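Long-range contacts in proteasome assembly chaperone family protein (Pyrococcus furiosus, PDB 3VR0), which probably works as a proteasome activator, being an archaeal homologue of the proteasome assembly chaperones: residues D29-P40 and R100-Q110; Y168-V179 and A226-I234. One frame throughout, in Å; residues are numbered along the deposited sequence.

Contact 1. Residues D29-P40 and R100-Q110; sequences DIYDPIFIEGLP and RDLIIVTGDTQ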
loop_
_atom_site.group_PDB
_atom_site.type_symbol
_atom_site.label_atom_id
_atom_site.label_comp_id
_atom_site.label_asym_id
_atom_site.label_seq_id
_atom_site.Cartn_x
_atom_site.Cartn_y
_atom_site.Cartn_z
ATOM N N ASP C 29 12.138 -25.601 -27.598
ATOM C CA ASP C 29 13.230 -25.602 -28.533
ATOM C C ASP C 29 13.069 -24.358 -29.381
ATOM O O ASP C 29 12.655 -24.428 -30.570
ATOM C CB ASP C 29 13.167 -26.889 -29.395
ATOM C CG ASP C 29 14.268 -26.926 -30.445
ATOM O OD1 ASP C 29 15.242 -26.193 -30.254
ATOM O OD2 ASP C 29 14.160 -27.684 -31.431
ATOM N N ILE C 30 13.377 -23.200 -28.790
ATOM C CA ILE C 30 13.174 -21.967 -29.523
ATOM C C ILE C 30 14.372 -21.139 -29.380
ATOM O O ILE C 30 15.097 -21.292 -28.418
ATOM C CB ILE C 30 11.938 -21.170 -29.042
ATOM C CG1 ILE C 30 12.050 -20.698 -27.542
ATOM C CG2 ILE C 30 10.715 -21.971 -29.361
ATOM C CD1 ILE C 30 10.674 -20.190 -26.957
ATOM N N TYR C 31 14.605 -20.249 -30.321
ATOM C CA TYR C 31 15.695 -19.340 -30.109
ATOM C C TYR C 31 15.495 -17.950 -30.666
ATOM O O TYR C 31 14.890 -17.764 -31.705
ATOM C CB TYR C 31 17.025 -19.915 -30.620
ATOM C CG TYR C 31 18.154 -19.090 -30.026
ATOM C CD1 TYR C 31 18.161 -18.822 -28.639
ATOM C CD2 TYR C 31 19.153 -18.498 -30.849
ATOM C CE1 TYR C 31 19.154 -18.052 -28.060
ATOM C CE2 TYR C 31 20.166 -17.688 -30.266
ATOM C CZ TYR C 31 20.141 -17.479 -28.863
ATOM O OH TYR C 31 21.091 -16.715 -28.229
ATOM N N ASP C 32 16.033 -16.977 -29.931
ATOM C CA ASP C 32 15.931 -15.569 -30.267
ATOM C C ASP C 32 14.472 -15.231 -30.568
ATOM O O ASP C 32 14.212 -14.563 -31.540
ATOM C CB ASP C 32 16.804 -15.250 -31.505
ATOM C CG ASP C 32 16.958 -13.753 -31.749
ATOM O OD1 ASP C 32 16.753 -12.959 -30.807
ATOM O OD2 ASP C 32 17.297 -13.357 -32.890
ATOM N N PRO C 33 13.530 -15.698 -29.735
ATOM C CA PRO C 33 12.151 -15.432 -30.083
ATOM C C PRO C 33 11.758 -13.964 -29.903
ATOM O O PRO C 33 12.494 -13.153 -29.275
ATOM C CB PRO C 33 11.381 -16.327 -29.128
ATOM C CG PRO C 33 12.295 -16.462 -27.922
ATOM C CD PRO C 33 13.666 -16.369 -28.421
ATOM N N ILE C 34 10.631 -13.592 -30.488
ATOM C CA ILE C 34 10.072 -12.283 -30.206
ATOM C C ILE C 34 9.071 -12.544 -29.084
ATOM O O ILE C 34 8.316 -13.527 -29.151
ATOM C CB ILE C 34 9.427 -11.628 -31.462
ATOM C CG1 ILE C 34 10.527 -11.259 -32.507
ATOM C CG2 ILE C 34 8.587 -10.368 -31.074
ATOM C CD1 ILE C 34 9.986 -10.886 -33.892
ATOM N N PHE C 35 9.120 -11.701 -28.042
ATOM C CA PHE C 35 8.159 -11.753 -26.940
ATOM C C PHE C 35 6.934 -10.892 -27.225
ATOM O O PHE C 35 7.028 -9.684 -27.320
ATOM C CB PHE C 35 8.886 -11.276 -25.662
ATOM C CG PHE C 35 8.058 -11.320 -24.392
ATOM C CD1 PHE C 35 7.065 -12.251 -24.213
ATOM C CD2 PHE C 35 8.359 -10.439 -23.320
ATOM C CE1 PHE C 35 6.321 -12.301 -23.029
ATOM C CE2 PHE C 35 7.602 -10.486 -22.133
ATOM C CZ PHE C 35 6.596 -11.406 -21.988
ATOM N N ILE C 36 5.767 -11.485 -27.284
ATOM C CA ILE C 36 4.581 -10.746 -27.570
ATOM C C ILE C 36 3.642 -10.696 -26.361
ATOM O O ILE C 36 3.330 -11.751 -25.778
ATOM C CB ILE C 36 3.795 -11.374 -28.736
ATOM C CG1 ILE C 36 4.685 -11.473 -29.981
ATOM C CG2 ILE C 36 2.551 -10.488 -29.115
ATOM C CD1 ILE C 36 3.956 -12.085 -31.139
ATOM N N GLU C 37 3.173 -9.475 -26.012
ATOM C CA GLU C 37 2.327 -9.286 -24.799
ATOM C C GLU C 37 0.906 -8.833 -25.122
ATOM O O GLU C 37 0.705 -7.819 -25.798
ATOM C CB GLU C 37 2.971 -8.327 -23.799
ATOM C CG GLU C 37 2.044 -7.971 -22.599
ATOM C CD GLU C 37 1.134 -6.786 -22.887
ATOM O OE1 GLU C 37 1.521 -5.952 -23.709
ATOM O OE2 GLU C 37 -0.000 -6.697 -22.361
ATOM N N GLY C 38 -0.057 -9.601 -24.648
ATOM C CA GLY C 38 -1.475 -9.252 -24.738
ATOM C C GLY C 38 -2.195 -9.572 -23.433
ATOM O O GLY C 38 -3.013 -10.486 -23.351
ATOM N N LEU C 39 -1.878 -8.803 -22.398
ATOM C CA LEU C 39 -2.536 -8.926 -21.111
ATOM C C LEU C 39 -3.841 -8.074 -21.096
ATOM O O LEU C 39 -4.030 -7.249 -21.973
ATOM C CB LEU C 39 -1.560 -8.459 -20.053
ATOM C CG LEU C 39 -0.414 -9.481 -19.879
ATOM C CD1 LEU C 39 0.741 -8.859 -19.132
ATOM C CD2 LEU C 39 -0.930 -10.712 -19.144
ATOM N N PRO C 40 -4.725 -8.266 -20.093
ATOM C CA PRO C 40 -5.936 -7.425 -20.055
ATOM C C PRO C 40 -5.602 -5.972 -19.915
ATOM O O PRO C 40 -4.616 -5.632 -19.285
ATOM C CB PRO C 40 -6.683 -7.928 -18.828
ATOM C CG PRO C 40 -6.232 -9.336 -18.718
ATOM C CD PRO C 40 -4.772 -9.291 -19.044
ATOM N N ARG C 100 10.347 -15.735 -37.141
ATOM C CA ARG C 100 10.949 -15.836 -35.800
ATOM C C ARG C 100 10.088 -16.753 -34.969
ATOM O O ARG C 100 8.896 -16.836 -35.194
ATOM C CB ARG C 100 11.126 -14.452 -35.152
ATOM C CG ARG C 100 12.119 -13.545 -35.919
ATOM C CD ARG C 100 13.547 -13.740 -35.496
ATOM N NE ARG C 100 13.786 -13.202 -34.156
ATOM C CZ ARG C 100 13.899 -11.903 -33.853
ATOM N NH1 ARG C 100 13.812 -10.942 -34.787
ATOM N NH2 ARG C 100 14.117 -11.554 -32.598
ATOM N N ASP C 101 10.709 -17.526 -34.101
ATOM C CA ASP C 101 10.006 -18.128 -32.980
ATOM C C ASP C 101 9.305 -17.029 -32.082
ATOM O O ASP C 101 9.797 -15.864 -32.000
ATOM C CB ASP C 101 11.023 -18.852 -32.113
ATOM C CG ASP C 101 11.700 -20.059 -32.835
ATOM O OD1 ASP C 101 11.168 -20.570 -33.859
ATOM O OD2 ASP C 101 12.782 -20.454 -32.367
ATOM N N LEU C 102 8.215 -17.433 -31.397
ATOM C CA LEU C 102 7.444 -16.525 -30.535
ATOM C C LEU C 102 7.283 -17.066 -29.141
ATOM O O LEU C 102 7.141 -18.285 -28.955
ATOM C CB LEU C 102 6.047 -16.221 -31.094
ATOM C CG LEU C 102 6.107 -15.717 -32.558
ATOM C CD1 LEU C 102 4.729 -15.610 -33.178
ATOM C CD2 LEU C 102 6.896 -14.386 -32.643
ATOM N N ILE C 103 7.294 -16.132 -28.176
ATOM C CA ILE C 103 6.677 -16.337 -26.860
ATOM C C ILE C 103 5.545 -15.299 -26.722
ATOM O O ILE C 103 5.753 -14.080 -26.971
ATOM C CB ILE C 103 7.713 -16.115 -25.710
ATOM C CG1 ILE C 103 8.914 -17.048 -25.886
ATOM C CG2 ILE C 103 7.032 -16.254 -24.256
ATOM C CD1 ILE C 103 10.006 -16.845 -24.858
ATOM N N ILE C 104 4.379 -15.773 -26.290
ATOM C CA ILE C 104 3.235 -14.935 -26.179
ATOM C C ILE C 104 2.698 -15.074 -24.762
ATOM O O ILE C 104 2.488 -16.170 -24.291
ATOM C CB ILE C 104 2.120 -15.302 -27.216
ATOM C CG1 ILE C 104 2.668 -15.244 -28.638
ATOM C CG2 ILE C 104 0.883 -14.338 -27.044
ATOM C CD1 ILE C 104 1.779 -16.010 -29.675
ATOM N N VAL C 105 2.528 -13.953 -24.069
ATOM C CA VAL C 105 1.951 -14.013 -22.728
ATOM C C VAL C 105 0.565 -13.396 -22.778
ATOM O O VAL C 105 0.357 -12.388 -23.448
ATOM C CB VAL C 105 2.825 -13.272 -21.652
ATOM C CG1 VAL C 105 2.968 -11.760 -21.954
ATOM C CG2 VAL C 105 2.269 -13.473 -20.253
ATOM N N THR C 106 -0.365 -14.021 -22.080
ATOM C CA THR C 106 -1.665 -13.442 -21.783
ATOM C C THR C 106 -2.072 -13.887 -20.366
ATOM O O THR C 106 -1.293 -14.501 -19.650
ATOM C CB THR C 106 -2.737 -13.817 -22.877
ATOM O OG1 THR C 106 -3.906 -13.007 -22.710
ATOM C CG2 THR C 106 -3.172 -15.299 -22.840
ATOM N N GLY C 107 -3.288 -13.604 -19.948
ATOM C CA GLY C 107 -3.699 -14.022 -18.625
ATOM C C GLY C 107 -4.942 -13.349 -18.102
ATOM O O GLY C 107 -5.621 -12.598 -18.820
ATOM N N ASP C 108 -5.288 -13.677 -16.863
ATOM C CA ASP C 108 -6.485 -13.153 -16.243
ATOM C C ASP C 108 -6.415 -11.623 -15.956
ATOM O O ASP C 108 -7.443 -10.952 -15.958
ATOM C CB ASP C 108 -6.723 -13.858 -14.908
ATOM C CG ASP C 108 -6.884 -15.369 -15.042
ATOM O OD1 ASP C 108 -7.704 -15.825 -15.853
ATOM O OD2 ASP C 108 -6.226 -16.108 -14.289
ATOM N N THR C 109 -5.241 -11.073 -15.664
ATOM C CA THR C 109 -5.228 -9.787 -14.988
ATOM C C THR C 109 -3.854 -9.228 -15.030
ATOM O O THR C 109 -2.876 -9.935 -15.378
ATOM C CB THR C 109 -5.604 -9.918 -13.434
ATOM O OG1 THR C 109 -5.734 -8.612 -12.837
ATOM C CG2 THR C 109 -4.538 -10.700 -12.638
ATOM N N GLN C 110 -3.773 -7.949 -14.693
ATOM C CA GLN C 110 -2.512 -7.332 -14.359
ATOM C C GLN C 110 -2.630 -7.002 -12.880
ATOM O O GLN C 110 -3.697 -7.160 -12.281
ATOM C CB GLN C 110 -2.276 -6.058 -15.185
ATOM C CG GLN C 110 -2.205 -6.283 -16.702
ATOM C CD GLN C 110 -1.478 -5.163 -17.458
ATOM O OE1 GLN C 110 -0.447 -4.646 -17.020
ATOM N NE2 GLN C 110 -2.012 -4.801 -18.621
HETATM O O HOH W 1 14.301 -22.842 -33.144
HETATM O O HOH W 2 13.776 -17.066 -33.749
#
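Asp32 OD2 lies over one face of the Arg100 guanidinium, the carboxylate and guanidinium planes 24° apart, and the salt bridge, Asp32 OD1 to Arg100 NH2, is long at 3.5 Å. The same arginine takes Asp32 O at its edge, in the guanidinium plane, with two nitrogens converging on the one oxygen (NE to O 3.0 Å, NH2 to O 3.2 Å). Ile34 CG1 covers the opposite guanidinium face, and bends at chi2 and chi3 bring the guanidinium across the Ile34 side chain. Asp32 is also bridged, more strongly, by Arg136, and Arg100 by Glu137. Beside this cluster, Asp101 OD2 uses its anti lone pair to receive Tyr31 N at 2.7 Å. Strands 34-37 and 102-107 are parallel neighbours inside the mixed sheet of the PAC2-family domain, their short axes only 19° apart. Five backbone bonds alternate between them, from Ile34 N to Asp101 O through Gly38 N to Val105 O. On the face carrying Phe35 and Val105, the phenyl group crosses the valine obliquely: with Phe35 CG anti to the backbone N (chi1 -177°), the ring reaches along the sheet until Phe35 CE1 lies 3.6 Å from Val105 CG1. Helix 192-202 packs on the same ring through Leu196. On the other face Ile36 CD1 touches Leu102 CD2 at 4.0 Å, while Leu53 of helix 45-57 meets both Ile36 and Ile104. At the C-terminal ends of the strands Thr106 OG1 donates to Gly38 O, and beyond them the amide of Gln110 sends NE2 to Pro40 O at 2.8 Å.

Contact 2. Residues Y168-V179 and A226-I234; sequences YKSKLEGCSVEV and AVLSAVTKI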
loop_
_atom_site.group_PDB
_atom_site.type_symbol
_atom_site.label_atom_id
_atom_site.label_comp_id
_atom_site.label_asym_id
_atom_site.label_seq_id
_atom_site.Cartn_x
_atom_site.Cartn_y
_atom_site.Cartn_z
ATOM N N TYR C 168 10.766 -0.904 -38.338
ATOM C CA TYR C 168 9.397 -1.401 -38.319
ATOM C C TYR C 168 8.563 -0.794 -39.419
ATOM O O TYR C 168 7.607 -1.407 -39.867
ATOM C CB TYR C 168 8.703 -1.223 -36.959
ATOM C CG TYR C 168 9.297 -2.098 -35.898
ATOM C CD1 TYR C 168 10.103 -1.563 -34.906
ATOM C CD2 TYR C 168 9.074 -3.465 -35.905
ATOM C CE1 TYR C 168 10.679 -2.364 -33.950
ATOM C CE2 TYR C 168 9.644 -4.277 -34.978
ATOM C CZ TYR C 168 10.442 -3.731 -33.998
ATOM O OH TYR C 168 10.986 -4.544 -33.061
ATOM N N LYS C 169 8.898 0.422 -39.831
ATOM C CA LYS C 169 8.176 1.032 -40.976
ATOM C C LYS C 169 8.293 0.170 -42.209
ATOM O O LYS C 169 7.302 -0.071 -42.853
ATOM C CB LYS C 169 8.660 2.441 -41.295
ATOM C CG LYS C 169 7.785 3.533 -40.687
ATOM C CD LYS C 169 8.367 4.924 -40.974
ATOM C CE LYS C 169 7.553 6.021 -40.316
ATOM N NZ LYS C 169 8.416 7.229 -40.093
ATOM N N SER C 170 9.499 -0.322 -42.488
ATOM C CA SER C 170 9.762 -1.218 -43.637
ATOM C C SER C 170 8.880 -2.441 -43.573
ATOM O O SER C 170 8.181 -2.760 -44.540
ATOM C CB SER C 170 11.203 -1.696 -43.645
ATOM O OG SER C 170 12.078 -0.605 -43.571
ATOM N N LYS C 171 8.904 -3.112 -42.421
ATOM C CA LYS C 171 8.133 -4.342 -42.219
ATOM C C LYS C 171 6.672 -4.101 -42.454
ATOM O O LYS C 171 5.979 -4.995 -42.910
ATOM C CB LYS C 171 8.314 -4.884 -40.797
ATOM C CG LYS C 171 9.734 -5.128 -40.408
ATOM C CD LYS C 171 10.197 -6.406 -40.985
ATOM C CE LYS C 171 11.593 -6.741 -40.508
ATOM N NZ LYS C 171 12.001 -7.983 -41.230
ATOM N N LEU C 172 6.217 -2.890 -42.142
ATOM C CA LEU C 172 4.794 -2.529 -42.201
ATOM C C LEU C 172 4.329 -1.976 -43.564
ATOM O O LEU C 172 3.130 -1.860 -43.816
ATOM C CB LEU C 172 4.473 -1.502 -41.111
ATOM C CG LEU C 172 4.322 -2.017 -39.676
ATOM C CD1 LEU C 172 4.617 -0.913 -38.682
ATOM C CD2 LEU C 172 2.940 -2.544 -39.461
ATOM N N GLU C 173 5.279 -1.604 -44.414
ATOM C CA GLU C 173 4.987 -1.120 -45.774
ATOM C C GLU C 173 3.938 -2.048 -46.448
ATOM O O GLU C 173 4.147 -3.263 -46.545
ATOM C CB GLU C 173 6.312 -1.062 -46.546
ATOM C CG GLU C 173 6.389 -0.054 -47.692
ATOM C CD GLU C 173 7.720 0.734 -47.753
ATOM O OE1 GLU C 173 8.795 0.230 -47.309
ATOM O OE2 GLU C 173 7.677 1.883 -48.269
ATOM N N GLY C 174 2.782 -1.494 -46.827
ATOM C CA GLY C 174 1.728 -2.270 -47.513
ATOM C C GLY C 174 0.611 -2.844 -46.651
ATOM O O GLY C 174 -0.334 -3.484 -47.137
ATOM N N CYS C 175 0.711 -2.611 -45.353
ATOM C CA CYS C 175 -0.266 -3.094 -44.417
ATOM C C CYS C 175 -1.559 -2.332 -44.636
ATOM O O CYS C 175 -1.515 -1.134 -44.925
ATOM C CB CYS C 175 0.264 -2.845 -43.007
ATOM S SG CYS C 175 -0.869 -3.317 -41.716
ATOM N N SER C 176 -2.702 -3.010 -44.507
ATOM C CA SER C 176 -4.018 -2.341 -44.636
ATOM C C SER C 176 -4.326 -1.282 -43.552
ATOM O O SER C 176 -4.838 -0.187 -43.856
ATOM C CB SER C 176 -5.146 -3.370 -44.694
ATOM O OG SER C 176 -4.887 -4.470 -43.832
ATOM N N VAL C 177 -4.000 -1.588 -42.296
ATOM C CA VAL C 177 -4.292 -0.684 -41.175
ATOM C C VAL C 177 -3.361 0.513 -41.159
ATOM O O VAL C 177 -2.159 0.399 -41.422
ATOM C CB VAL C 177 -4.278 -1.394 -39.793
ATOM C CG1 VAL C 177 -5.237 -2.559 -39.790
ATOM C CG2 VAL C 177 -2.873 -1.825 -39.397
ATOM N N GLU C 178 -3.943 1.670 -40.872
ATOM C CA GLU C 178 -3.167 2.890 -40.714
ATOM C C GLU C 178 -2.389 2.839 -39.367
ATOM O O GLU C 178 -2.973 2.564 -38.311
ATOM C CB GLU C 178 -4.091 4.109 -40.776
ATOM C CG GLU C 178 -3.335 5.434 -40.709
ATOM C CD GLU C 178 -4.240 6.642 -40.706
ATOM O OE1 GLU C 178 -5.471 6.484 -40.483
ATOM O OE2 GLU C 178 -3.715 7.757 -40.917
ATOM N N VAL C 179 -1.083 3.100 -39.432
ATOM C CA VAL C 179 -0.222 3.071 -38.268
ATOM C C VAL C 179 0.355 4.455 -38.063
ATOM O O VAL C 179 1.191 4.903 -38.864
ATOM C CB VAL C 179 0.959 2.037 -38.413
ATOM C CG1 VAL C 179 1.970 2.193 -37.268
ATOM C CG2 VAL C 179 0.435 0.597 -38.480
ATOM N N ALA C 226 -7.254 -5.001 -35.889
ATOM C CA ALA C 226 -6.342 -4.032 -36.469
ATOM C C ALA C 226 -4.947 -4.119 -35.875
ATOM O O ALA C 226 -3.941 -4.021 -36.591
ATOM C CB ALA C 226 -6.889 -2.645 -36.297
ATOM N N VAL C 227 -4.871 -4.272 -34.553
ATOM C CA VAL C 227 -3.556 -4.374 -33.889
ATOM C C VAL C 227 -2.845 -5.649 -34.373
ATOM O O VAL C 227 -1.666 -5.632 -34.698
ATOM C CB VAL C 227 -3.722 -4.383 -32.336
ATOM C CG1 VAL C 227 -2.429 -4.816 -31.651
ATOM C CG2 VAL C 227 -4.166 -2.971 -31.837
ATOM N N LEU C 228 -3.588 -6.736 -34.416
ATOM C CA LEU C 228 -3.036 -8.040 -34.759
ATOM C C LEU C 228 -2.638 -8.143 -36.247
ATOM O O LEU C 228 -1.710 -8.909 -36.582
ATOM C CB LEU C 228 -4.024 -9.150 -34.412
ATOM C CG LEU C 228 -3.369 -10.515 -34.611
ATOM C CD1 LEU C 228 -2.086 -10.631 -33.715
ATOM C CD2 LEU C 228 -4.361 -11.581 -34.327
ATOM N N SER C 229 -3.340 -7.386 -37.119
ATOM C CA SER C 229 -2.928 -7.216 -38.524
ATOM C C SER C 229 -1.587 -6.497 -38.613
ATOM O O SER C 229 -0.704 -6.835 -39.439
ATOM C CB SER C 229 -3.999 -6.435 -39.326
ATOM O OG SER C 229 -5.241 -7.122 -39.272
ATOM N N ALA C 230 -1.410 -5.488 -37.762
ATOM C CA ALA C 230 -0.128 -4.798 -37.792
ATOM C C ALA C 230 0.978 -5.727 -37.297
ATOM O O ALA C 230 2.036 -5.800 -37.911
ATOM C CB ALA C 230 -0.165 -3.504 -36.990
ATOM N N VAL C 231 0.737 -6.423 -36.181
ATOM C CA VAL C 231 1.736 -7.328 -35.608
ATOM C C VAL C 231 2.047 -8.519 -36.571
ATOM O O VAL C 231 3.186 -8.717 -36.912
ATOM C CB VAL C 231 1.266 -7.887 -34.268
ATOM C CG1 VAL C 231 2.229 -9.034 -33.798
ATOM C CG2 VAL C 231 1.103 -6.777 -33.239
ATOM N N THR C 232 1.039 -9.278 -37.003
ATOM C CA THR C 232 1.292 -10.359 -37.976
ATOM C C THR C 232 1.993 -9.845 -39.236
ATOM O O THR C 232 2.949 -10.449 -39.747
ATOM C CB THR C 232 0.057 -11.138 -38.342
ATOM O OG1 THR C 232 -0.949 -10.248 -38.848
ATOM C CG2 THR C 232 -0.462 -11.935 -37.126
ATOM N N LYS C 233 1.625 -8.649 -39.672
ATOM C CA LYS C 233 2.360 -8.054 -40.787
ATOM C C LYS C 233 3.849 -7.855 -40.489
ATOM O O LYS C 233 4.704 -8.184 -41.325
ATOM C CB LYS C 233 1.662 -6.765 -41.257
ATOM C CG LYS C 233 2.533 -5.694 -41.871
ATOM C CD LYS C 233 3.270 -6.153 -43.127
ATOM C CE LYS C 233 2.378 -6.304 -44.319
ATOM N NZ LYS C 233 3.144 -5.743 -45.495
ATOM N N ILE C 234 4.194 -7.331 -39.313
ATOM C CA ILE C 234 5.622 -7.254 -38.949
ATOM C C ILE C 234 6.316 -8.640 -38.889
ATOM O O ILE C 234 7.515 -8.750 -39.131
ATOM C CB ILE C 234 5.808 -6.493 -37.597
ATOM C CG1 ILE C 234 5.618 -4.996 -37.803
ATOM C CG2 ILE C 234 7.153 -6.717 -37.007
ATOM C CD1 ILE C 234 5.358 -4.211 -36.539
#
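Leu172 and Ile234 meet at a steep helix-helix crossing, the short segments of helices 164-172 and 221-235 running at 101° to each other with axes 9.2 Å apart. Leu172 CG sits 3.7 Å from Ile234 CG1, the two side chains meeting at a slant. Ile234 also reaches Tyr168 at about a right angle: its CG2 lies at the ring edge, in plane, while CD1 approaches Tyr168 CD2 obliquely at 3.8 Å. The ring is held at its far end by a hydrogen bond between the tyrosine OH group and Glu137. At Ala230, whose methyl is met by Leu172 and Val177, the chain beyond helix 164-172 packs on helix 221-235; the two methyls of Val177 bridge one turn of that helix, CG1 reaching Ala226 CB at 3.9 Å and CG2 Ala230 CB at 4.0 Å. Behind these residues, Leu210 of strand 206-214 touches Ile234, and Val231 packs on Ile139, Met141 and Leu210 of the main sheet, which the 168-179 segment joins at strand 179-181. What brings the segment round is a type II turn from Leu172 to Cys175, with Gly174 at its third position and Cys175 N bonded to Leu172 O. Cys175 SG ligates a gold ion in this crystal, while Cys175 CB packs on Lys233 CG at 3.8 Å. That lysine starts with CG roughly anti to the backbone N (chi1 151°), bends at each later torsion and passes close beside Lys171 O, until NZ donates to Glu173 O at 2.9 Å, arriving 37° above the carbonyl plane.

In the fold
The centre of contact 1 is about 8 Å from the centre of the chain, that of contact 2 about 15 Å; both are partly buried, contact 1 with 13 of 23 touching residues buried, contact 2 with 5 of 13. Their nearest atoms come within about 4 Å without touching. Their chemistry follows their place: contact 1 joins neighbouring strands by a backbone ladder with charged groups at one end, while contact 2 is mostly apolar helix packing with one lysine bond, and buries 523 Å² against 1130 Å². Shared elements still link them: Glu137 pairs with Arg100 and Tyr168, and Leu53 of helix 45-57 touches Ile36, Ile104, Leu228 and Thr232.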